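Protein kinase containing Z-DNA binding domains (Danio rerio, PDB 4LB6) binds left-handed Z-DNA through the Zalpha domain described here and, as a whole, is probably a kinase of translation initiation factor eIF2alpha. Local coordinates at residues 11-16 and 43-48; 23-28 and 64-69. One frame throughout, in Å; residues are numbered along the deposited sequence.

How the contacts relate
The two contacts lie on opposite sides of the centre of one Zalpha domain, a winged helix-turn-helix, with their centres about 12 Å apart. Their segments alternate along the chain: 11-16, 23-28, 43-48, 64-69. Contact 1 crosses helix 10-23 with helix 39-51, the recognition helix. Contact 2 joins the loop between helices 10-23 and 28-35 to strand 66-69 of the wing. They touch directly, W67 lying edge-to-face against Y47 and reaching L46, while V28 packs on N43. One segment of each contact reaches the DNA: 43-48 grips the backbone of DC4, DG5 and DC6 of chain B, and R64 and P65 meet DG3 of the same chain B, so helix and wing face four consecutive nucleotides.

Contact 1 of 2, residues 11-16 and 43-48; sequences EIEMRI and NRHLYS. With nucleotides of chain B.
H45 ND1 gives its hydrogen to E13 OE2 at 2.6 Å, a short and nearly straight bond (166°) that takes the anti lone pair of the carboxylate oxygen. The oxygen lies in the imidazole plane, whereas carboxylate and ring are turned 69° against each other. The E13 chain, extended beyond CG, carries OE2 to the imidazole edge. The other oxygen, OE1, accepts from a water that also bonds S48 OG, so the glutamate is tied to H45 directly and to S48, about one turn on, through water. I12 CB sits over one face of the imidazole, toward its rim, with I12 CG2 3.5 Å from H45 CD2; I16 CD1 reaches H45 CB at 3.6 Å, and I16 CG2 meets L46 CD2. Other residues hold the DNA. N43 ND2 donates to DG5 OP1 of chain B (2.8 Å), R44 NE to DC6 OP1 of chain B (2.8 Å) and Y47 OH to DC4 OP1 of chain B, while C8 of DG5 sits 3.4 Å over the centre of the tyrosine ring. The 11-16 and 43-48 segments cross at 79°, and L35 and I31 of helix 28-35 extend the apolar core beside I16 and L46.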
loop_
_atom_site.group_PDB
_atom_site.type_symbol
_atom_site.label_atom_id
_atom_site.label_comp_id
_atom_site.label_asym_id
_atom_site.label_seq_id
_atom_site.Cartn_x
_atom_site.Cartn_y
_atom_site.Cartn_z
ATOM N N GLU A 11 27.388 -8.583 -3.307
ATOM C CA GLU A 11 27.154 -7.402 -4.134
ATOM C C GLU A 11 25.902 -6.629 -3.691
ATOM O O GLU A 11 25.890 -5.403 -3.660
ATOM C CB GLU A 11 27.042 -7.743 -5.622
ATOM C CG GLU A 11 26.827 -6.501 -6.500
ATOM C CD GLU A 11 28.150 -5.780 -6.859
ATOM O OE1 GLU A 11 29.233 -6.403 -6.807
ATOM O OE2 GLU A 11 28.104 -4.582 -7.199
ATOM N N ILE A 12 24.829 -7.356 -3.420
ATOM C CA ILE A 12 23.601 -6.716 -2.910
ATOM C C ILE A 12 23.918 -6.008 -1.619
ATOM O O ILE A 12 23.517 -4.870 -1.408
ATOM C CB ILE A 12 22.485 -7.769 -2.606
ATOM C CG1 ILE A 12 22.057 -8.463 -3.878
ATOM C CG2 ILE A 12 21.272 -7.150 -1.851
ATOM C CD1 ILE A 12 21.551 -7.520 -4.900
ATOM N N GLU A 13 24.637 -6.696 -0.731
ATOM C CA GLU A 13 24.852 -6.120 0.580
ATOM C C GLU A 13 25.751 -4.911 0.443
ATOM O O GLU A 13 25.517 -3.930 1.108
ATOM C CB GLU A 13 25.372 -7.146 1.611
ATOM C CG GLU A 13 24.229 -7.931 2.209
ATOM C CD GLU A 13 24.585 -9.060 3.166
ATOM O OE1 GLU A 13 25.696 -9.110 3.716
ATOM O OE2 GLU A 13 23.687 -9.902 3.392
ATOM N N MET A 14 26.766 -4.978 -0.416
ATOM C CA MET A 14 27.611 -3.804 -0.652
ATOM C C MET A 14 26.778 -2.636 -1.175
ATOM O O MET A 14 26.955 -1.473 -0.748
ATOM C CB MET A 14 28.744 -4.146 -1.640
ATOM C CG MET A 14 29.471 -2.912 -2.159
ATOM S SD MET A 14 30.814 -3.380 -3.262
ATOM C CE MET A 14 31.603 -4.657 -2.293
ATOM N N ARG A 15 25.876 -2.937 -2.106
ATOM C CA ARG A 15 25.055 -1.885 -2.714
ATOM C C ARG A 15 24.074 -1.238 -1.699
ATOM O O ARG A 15 23.849 -0.029 -1.703
ATOM C CB ARG A 15 24.314 -2.421 -3.953
ATOM C CG ARG A 15 25.244 -2.541 -5.226
ATOM C CD ARG A 15 24.447 -3.149 -6.431
ATOM N NE ARG A 15 23.436 -2.200 -6.919
ATOM C CZ ARG A 15 22.207 -2.499 -7.379
ATOM N NH1 ARG A 15 21.747 -3.756 -7.431
ATOM N NH2 ARG A 15 21.432 -1.501 -7.786
ATOM N N ILE A 16 23.547 -2.044 -0.797
ATOM C CA ILE A 16 22.696 -1.520 0.258
ATOM C C ILE A 16 23.488 -0.625 1.205
ATOM O O ILE A 16 23.050 0.484 1.548
ATOM C CB ILE A 16 22.064 -2.663 1.071
ATOM C CG1 ILE A 16 21.034 -3.364 0.160
ATOM C CG2 ILE A 16 21.304 -2.080 2.338
ATOM C CD1 ILE A 16 20.460 -4.745 0.686
ATOM N N ASN A 43 15.051 -6.190 2.393
ATOM C CA ASN A 43 14.821 -6.421 3.821
ATOM C C ASN A 43 15.579 -7.651 4.334
ATOM O O ASN A 43 16.079 -7.610 5.465
ATOM C CB ASN A 43 13.311 -6.556 4.191
ATOM C CG ASN A 43 12.725 -5.277 4.729
ATOM O OD1 ASN A 43 13.416 -4.451 5.320
ATOM N ND2 ASN A 43 11.386 -5.114 4.548
ATOM N N ARG A 44 15.613 -8.753 3.571
ATOM C CA ARG A 44 16.343 -9.961 4.028
ATOM C C ARG A 44 17.778 -9.535 4.371
ATOM O O ARG A 44 18.329 -9.890 5.447
ATOM C CB ARG A 44 16.358 -11.061 2.913
ATOM C CG ARG A 44 17.307 -12.276 3.101
ATOM C CD ARG A 44 17.192 -13.223 1.866
ATOM N NE ARG A 44 15.783 -13.331 1.508
ATOM C CZ ARG A 44 15.267 -13.082 0.304
ATOM N NH1 ARG A 44 16.049 -12.804 -0.721
ATOM N NH2 ARG A 44 13.956 -13.143 0.123
ATOM N N HIS A 45 18.381 -8.789 3.449
ATOM C CA HIS A 45 19.778 -8.375 3.675
ATOM C C HIS A 45 19.949 -7.340 4.777
ATOM O O HIS A 45 20.965 -7.376 5.466
ATOM C CB HIS A 45 20.434 -7.957 2.343
ATOM C CG HIS A 45 20.686 -9.132 1.449
ATOM N ND1 HIS A 45 21.697 -10.049 1.692
ATOM C CD2 HIS A 45 20.018 -9.588 0.367
ATOM C CE1 HIS A 45 21.665 -10.989 0.763
ATOM N NE2 HIS A 45 20.659 -10.730 -0.058
ATOM N N LEU A 46 18.990 -6.414 4.948
ATOM C CA LEU A 46 19.104 -5.447 6.046
ATOM C C LEU A 46 19.088 -6.163 7.396
ATOM O O LEU A 46 19.916 -5.868 8.291
ATOM C CB LEU A 46 17.915 -4.466 5.997
ATOM C CG LEU A 46 18.131 -3.357 4.955
ATOM C CD1 LEU A 46 16.785 -2.591 4.758
ATOM C CD2 LEU A 46 19.195 -2.368 5.367
ATOM N N TYR A 47 18.158 -7.116 7.538
ATOM C CA TYR A 47 18.050 -7.866 8.815
ATOM C C TYR A 47 19.315 -8.682 9.043
ATOM O O TYR A 47 19.864 -8.726 10.167
ATOM C CB TYR A 47 16.762 -8.724 8.906
ATOM C CG TYR A 47 15.589 -7.839 9.303
ATOM C CD1 TYR A 47 14.808 -7.189 8.324
ATOM C CD2 TYR A 47 15.361 -7.526 10.658
ATOM C CE1 TYR A 47 13.769 -6.319 8.696
ATOM C CE2 TYR A 47 14.322 -6.674 11.046
ATOM C CZ TYR A 47 13.542 -6.042 10.074
ATOM O OH TYR A 47 12.491 -5.216 10.481
ATOM N N SER A 48 19.809 -9.316 7.989
ATOM C CA SER A 48 21.121 -10.011 8.077
ATOM C C SER A 48 22.307 -9.101 8.441
ATOM O O SER A 48 23.196 -9.490 9.233
ATOM C CB SER A 48 21.438 -10.736 6.768
ATOM O OG SER A 48 22.768 -11.230 6.832
ATOM P P DG B 5 9.433 -8.153 3.433
ATOM O OP1 DG B 5 9.582 -6.716 3.143
ATOM O OP2 DG B 5 8.951 -9.153 2.416
ATOM O "O5'" DG B 5 10.805 -8.656 4.039
ATOM C "C5'" DG B 5 11.035 -10.105 4.372
ATOM C "C4'" DG B 5 12.319 -10.262 5.154
ATOM O "O4'" DG B 5 12.291 -9.519 6.377
ATOM C "C3'" DG B 5 12.494 -11.738 5.629
ATOM O "O3'" DG B 5 13.310 -12.317 4.601
ATOM C "C2'" DG B 5 13.292 -11.582 6.895
ATOM C "C1'" DG B 5 12.966 -10.200 7.450
ATOM N N9 DG B 5 12.042 -10.106 8.588
ATOM C C8 DG B 5 12.321 -9.444 9.748
ATOM N N7 DG B 5 11.311 -9.392 10.602
ATOM C C5 DG B 5 10.305 -10.132 9.987
ATOM C C6 DG B 5 8.974 -10.375 10.435
ATOM O O6 DG B 5 8.460 -10.013 11.491
ATOM N N1 DG B 5 8.205 -11.087 9.510
ATOM C C2 DG B 5 8.685 -11.450 8.264
ATOM N N2 DG B 5 7.811 -12.100 7.447
ATOM N N3 DG B 5 9.960 -11.181 7.855
ATOM C C4 DG B 5 10.704 -10.512 8.741
ATOM P P DC B 4 9.544 -4.339 8.159
ATOM O OP1 DC B 4 10.988 -4.289 8.643
ATOM O OP2 DC B 4 9.250 -3.873 6.724
ATOM O "O5'" DC B 4 9.140 -5.824 8.305
ATOM C "C5'" DC B 4 9.984 -6.947 7.765
ATOM C "C4'" DC B 4 9.214 -7.976 6.975
ATOM O "O4'" DC B 4 8.217 -8.565 7.899
ATOM C "C3'" DC B 4 8.402 -7.389 5.788
ATOM O "O3'" DC B 4 8.399 -8.283 4.647
ATOM C "C2'" DC B 4 6.954 -7.297 6.399
ATOM C "C1'" DC B 4 6.989 -8.580 7.226
ATOM N N1 DC B 4 5.937 -8.512 8.257
ATOM C C2 DC B 4 4.697 -9.057 7.983
ATOM O O2 DC B 4 4.506 -9.610 6.919
ATOM N N3 DC B 4 3.702 -8.934 8.905
ATOM C C4 DC B 4 3.942 -8.269 10.055
ATOM N N4 DC B 4 2.861 -8.227 10.918
ATOM C C5 DC B 4 5.194 -7.649 10.340
ATOM C C6 DC B 4 6.143 -7.794 9.401
ATOM P P DC B 6 13.017 -13.782 3.990
ATOM O OP1 DC B 6 14.320 -14.426 3.661
ATOM O OP2 DC B 6 11.943 -13.864 3.021
ATOM O "O5'" DC B 6 12.534 -14.619 5.303
ATOM C "C5'" DC B 6 12.564 -16.060 5.175
ATOM C "C4'" DC B 6 11.273 -16.566 5.891
ATOM O "O4'" DC B 6 11.357 -16.309 7.316
ATOM C "C3'" DC B 6 9.931 -16.018 5.361
ATOM O "O3'" DC B 6 8.993 -17.087 5.291
ATOM C "C2'" DC B 6 9.539 -15.060 6.510
ATOM C "C1'" DC B 6 10.102 -15.847 7.689
ATOM N N1 DC B 6 10.286 -14.980 8.865
ATOM C C2 DC B 6 9.183 -14.857 9.719
ATOM O O2 DC B 6 8.147 -15.440 9.391
ATOM N N3 DC B 6 9.273 -14.072 10.790
ATOM C C4 DC B 6 10.425 -13.488 11.057
ATOM N N4 DC B 6 10.524 -12.725 12.141
ATOM C C5 DC B 6 11.570 -13.606 10.213
ATOM C C6 DC B 6 11.470 -14.400 9.122
HETATM O O HOH W 1 25.351 -9.882 6.710
#

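Contact 2 of 2, residues 23-28 and 64-69; sequences HGRSTV and RPVWNL. With nucleotides of chain B.
R64 opens the second segment with its CB 3.8 Å from T27 CG2, the two side chains crossing obliquely. The R64 chain bends at chi3, and its NE donates to OP2 of DG3 of chain B (3.1 Å), the phosphate lying at the edge of the guanidinium. P65 follows, its ring against O3' of the same nucleotide; its carbonyl O accepts from a water that in turn accepts from V28 N, so this water links P65, just before strand 66-69, to the first turn of helix 28-35. T27 is the N-cap of helix 28-35: its OG1 sits between backbone N and carbonyl carbon (chi1 63°) and caps a backbone N of the first turn, while CG2 is left to face R64 and P65. V66 turns CG1 anti to its backbone N (chi1 166°), which sets this methyl 3.6 Å above the centre of the R25 guanidinium, with R25 CB also against it. W67 makes the backbone join. Its N donates to S26 O at 2.7 Å and its O accepts from S26 N at 3.0 Å, a single antiparallel hydrogen-bonded bridge, supported by a CA-H...O contact from R25 CA to W67 O. The S26 carbonyl oxygen also lies at the indole edge. S26 OG donates to G24 O (2.6 Å), bracing the turn in which G24 leaves helix 10-23 with positive phi. N68 lays its amide beside that turn, OD1 3.7 Å from G24 CA and ND2 near R25 CG. On its other side strand 66-69 pairs with strand 55-58 through V66-T58 and N68-F56. A single bridge from the loop after the first helix, set beside the two-stranded wing, is consistent with the short first strand of the winged helix-turn-helix, here the Zalpha fold.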
loop_
_atom_site.group_PDB
_atom_site.type_symbol
_atom_site.label_atom_id
_atom_site.label_comp_id
_atom_site.label_asym_id
_atom_site.label_seq_id
_atom_site.Cartn_x
_atom_site.Cartn_y
_atom_site.Cartn_z
ATOM N N HIS A 23 23.290 8.167 1.825
ATOM C CA HIS A 23 22.016 8.799 2.145
ATOM C C HIS A 23 21.695 8.938 3.611
ATOM O O HIS A 23 20.754 9.647 3.938
ATOM C CB HIS A 23 20.850 8.066 1.513
ATOM C CG HIS A 23 20.663 8.354 0.068
ATOM N ND1 HIS A 23 21.369 7.706 -0.916
ATOM C CD2 HIS A 23 19.810 9.192 -0.562
ATOM C CE1 HIS A 23 20.971 8.141 -2.099
ATOM N NE2 HIS A 23 20.029 9.045 -1.912
ATOM N N GLY A 24 22.437 8.269 4.482
ATOM C CA GLY A 24 22.054 8.178 5.873
ATOM C C GLY A 24 20.722 7.450 6.055
ATOM O O GLY A 24 20.332 6.601 5.234
ATOM N N ARG A 25 20.030 7.808 7.138
ATOM C CA ARG A 25 18.790 7.161 7.564
ATOM C C ARG A 25 17.854 6.972 6.387
ATOM O O ARG A 25 17.511 7.940 5.718
ATOM C CB ARG A 25 18.108 8.008 8.664
ATOM C CG ARG A 25 18.688 7.796 10.069
ATOM C CD ARG A 25 18.329 8.883 11.072
ATOM N NE ARG A 25 16.964 8.760 11.578
ATOM C CZ ARG A 25 16.530 7.762 12.352
ATOM N NH1 ARG A 25 17.347 6.768 12.717
ATOM N NH2 ARG A 25 15.263 7.752 12.753
ATOM N N SER A 26 17.440 5.717 6.142
ATOM C CA SER A 26 16.581 5.386 5.017
ATOM C C SER A 26 15.637 4.242 5.355
ATOM O O SER A 26 15.948 3.388 6.221
ATOM C CB SER A 26 17.446 4.953 3.843
ATOM O OG SER A 26 18.400 5.934 3.552
ATOM N N THR A 27 14.485 4.214 4.684
ATOM C CA THR A 27 13.570 3.076 4.785
ATOM C C THR A 27 13.886 2.080 3.664
ATOM O O THR A 27 14.616 2.396 2.700
ATOM C CB THR A 27 12.104 3.518 4.625
ATOM O OG1 THR A 27 11.949 4.055 3.305
ATOM C CG2 THR A 27 11.760 4.611 5.691
ATOM N N VAL A 28 13.378 0.863 3.803
ATOM C CA VAL A 28 13.585 -0.130 2.747
ATOM C C VAL A 28 13.011 0.379 1.407
ATOM O O VAL A 28 13.511 0.048 0.327
ATOM C CB VAL A 28 12.995 -1.523 3.118
ATOM C CG1 VAL A 28 11.421 -1.484 3.352
ATOM C CG2 VAL A 28 13.453 -2.623 2.079
ATOM N N ARG A 64 7.569 2.719 9.488
ATOM C CA ARG A 64 8.630 2.080 8.752
ATOM C C ARG A 64 9.876 2.122 9.571
ATOM O O ARG A 64 10.269 3.189 10.002
ATOM C CB ARG A 64 8.892 2.839 7.459
ATOM C CG ARG A 64 7.638 3.154 6.712
ATOM C CD ARG A 64 7.972 3.380 5.256
ATOM N NE ARG A 64 6.898 2.763 4.501
ATOM C CZ ARG A 64 6.568 3.110 3.274
ATOM N NH1 ARG A 64 7.218 4.094 2.682
ATOM N NH2 ARG A 64 5.583 2.452 2.675
ATOM N N PRO A 65 10.525 0.968 9.754
ATOM C CA PRO A 65 11.833 1.014 10.394
ATOM C C PRO A 65 12.727 1.896 9.541
ATOM O O PRO A 65 12.493 2.027 8.326
ATOM C CB PRO A 65 12.310 -0.438 10.350
ATOM C CG PRO A 65 10.994 -1.265 10.274
ATOM C CD PRO A 65 10.095 -0.403 9.431
ATOM N N VAL A 66 13.671 2.549 10.198
ATOM C CA VAL A 66 14.627 3.383 9.507
ATOM C C VAL A 66 16.000 2.842 9.758
ATOM O O VAL A 66 16.398 2.596 10.903
ATOM C CB VAL A 66 14.511 4.857 9.987
ATOM C CG1 VAL A 66 15.685 5.633 9.532
ATOM C CG2 VAL A 66 13.188 5.491 9.451
ATOM N N TRP A 67 16.764 2.691 8.679
ATOM C CA TRP A 67 18.019 1.970 8.732
ATOM C C TRP A 67 19.186 2.941 8.594
ATOM O O TRP A 67 19.052 3.933 7.909
ATOM C CB TRP A 67 18.057 0.948 7.596
ATOM C CG TRP A 67 16.994 -0.104 7.775
ATOM C CD1 TRP A 67 15.727 -0.085 7.291
ATOM C CD2 TRP A 67 17.129 -1.309 8.512
ATOM N NE1 TRP A 67 15.039 -1.258 7.672
ATOM C CE2 TRP A 67 15.883 -1.999 8.455
ATOM C CE3 TRP A 67 18.182 -1.870 9.238
ATOM C CZ2 TRP A 67 15.683 -3.247 9.074
ATOM C CZ3 TRP A 67 17.979 -3.081 9.857
ATOM C CH2 TRP A 67 16.743 -3.752 9.773
ATOM N N ASN A 68 20.308 2.635 9.232
ATOM C CA ASN A 68 21.537 3.375 8.971
ATOM C C ASN A 68 22.759 2.507 9.239
ATOM O O ASN A 68 22.665 1.431 9.811
ATOM C CB ASN A 68 21.571 4.636 9.835
ATOM C CG ASN A 68 22.456 5.723 9.242
ATOM O OD1 ASN A 68 23.129 5.505 8.231
ATOM N ND2 ASN A 68 22.479 6.888 9.884
ATOM N N LEU A 69 23.928 2.972 8.818
ATOM C CA LEU A 69 25.164 2.294 9.144
ATOM C C LEU A 69 25.505 2.420 10.627
ATOM O O LEU A 69 25.325 3.456 11.235
ATOM C CB LEU A 69 26.331 2.904 8.318
ATOM C CG LEU A 69 26.220 2.697 6.806
ATOM C CD1 LEU A 69 27.436 3.232 6.110
ATOM C CD2 LEU A 69 26.055 1.211 6.461
ATOM P P DG B 3 5.003 0.089 6.192
ATOM O OP1 DG B 3 4.490 1.419 6.678
ATOM O OP2 DG B 3 5.953 -0.083 5.087
ATOM O "O5'" DG B 3 5.672 -0.415 7.571
ATOM C "C5'" DG B 3 6.254 -1.750 7.606
ATOM C "C4'" DG B 3 6.525 -2.169 9.026
ATOM O "O4'" DG B 3 5.312 -2.087 9.893
ATOM C "C3'" DG B 3 7.128 -3.595 9.093
ATOM O "O3'" DG B 3 8.601 -3.470 9.073
ATOM C "C2'" DG B 3 6.693 -4.014 10.527
ATOM C "C1'" DG B 3 5.392 -3.184 10.828
ATOM N N9 DG B 3 4.077 -3.856 10.708
ATOM C C8 DG B 3 3.051 -3.810 11.615
ATOM N N7 DG B 3 1.988 -4.464 11.244
ATOM C C5 DG B 3 2.293 -4.929 9.955
ATOM C C6 DG B 3 1.490 -5.669 9.087
ATOM O O6 DG B 3 0.336 -6.011 9.280
ATOM N N1 DG B 3 2.121 -5.974 7.877
ATOM C C2 DG B 3 3.382 -5.508 7.612
ATOM N N2 DG B 3 3.791 -5.831 6.395
ATOM N N3 DG B 3 4.175 -4.773 8.439
ATOM C C4 DG B 3 3.572 -4.586 9.610
HETATM O O HOH W 2 11.989 0.058 6.445
#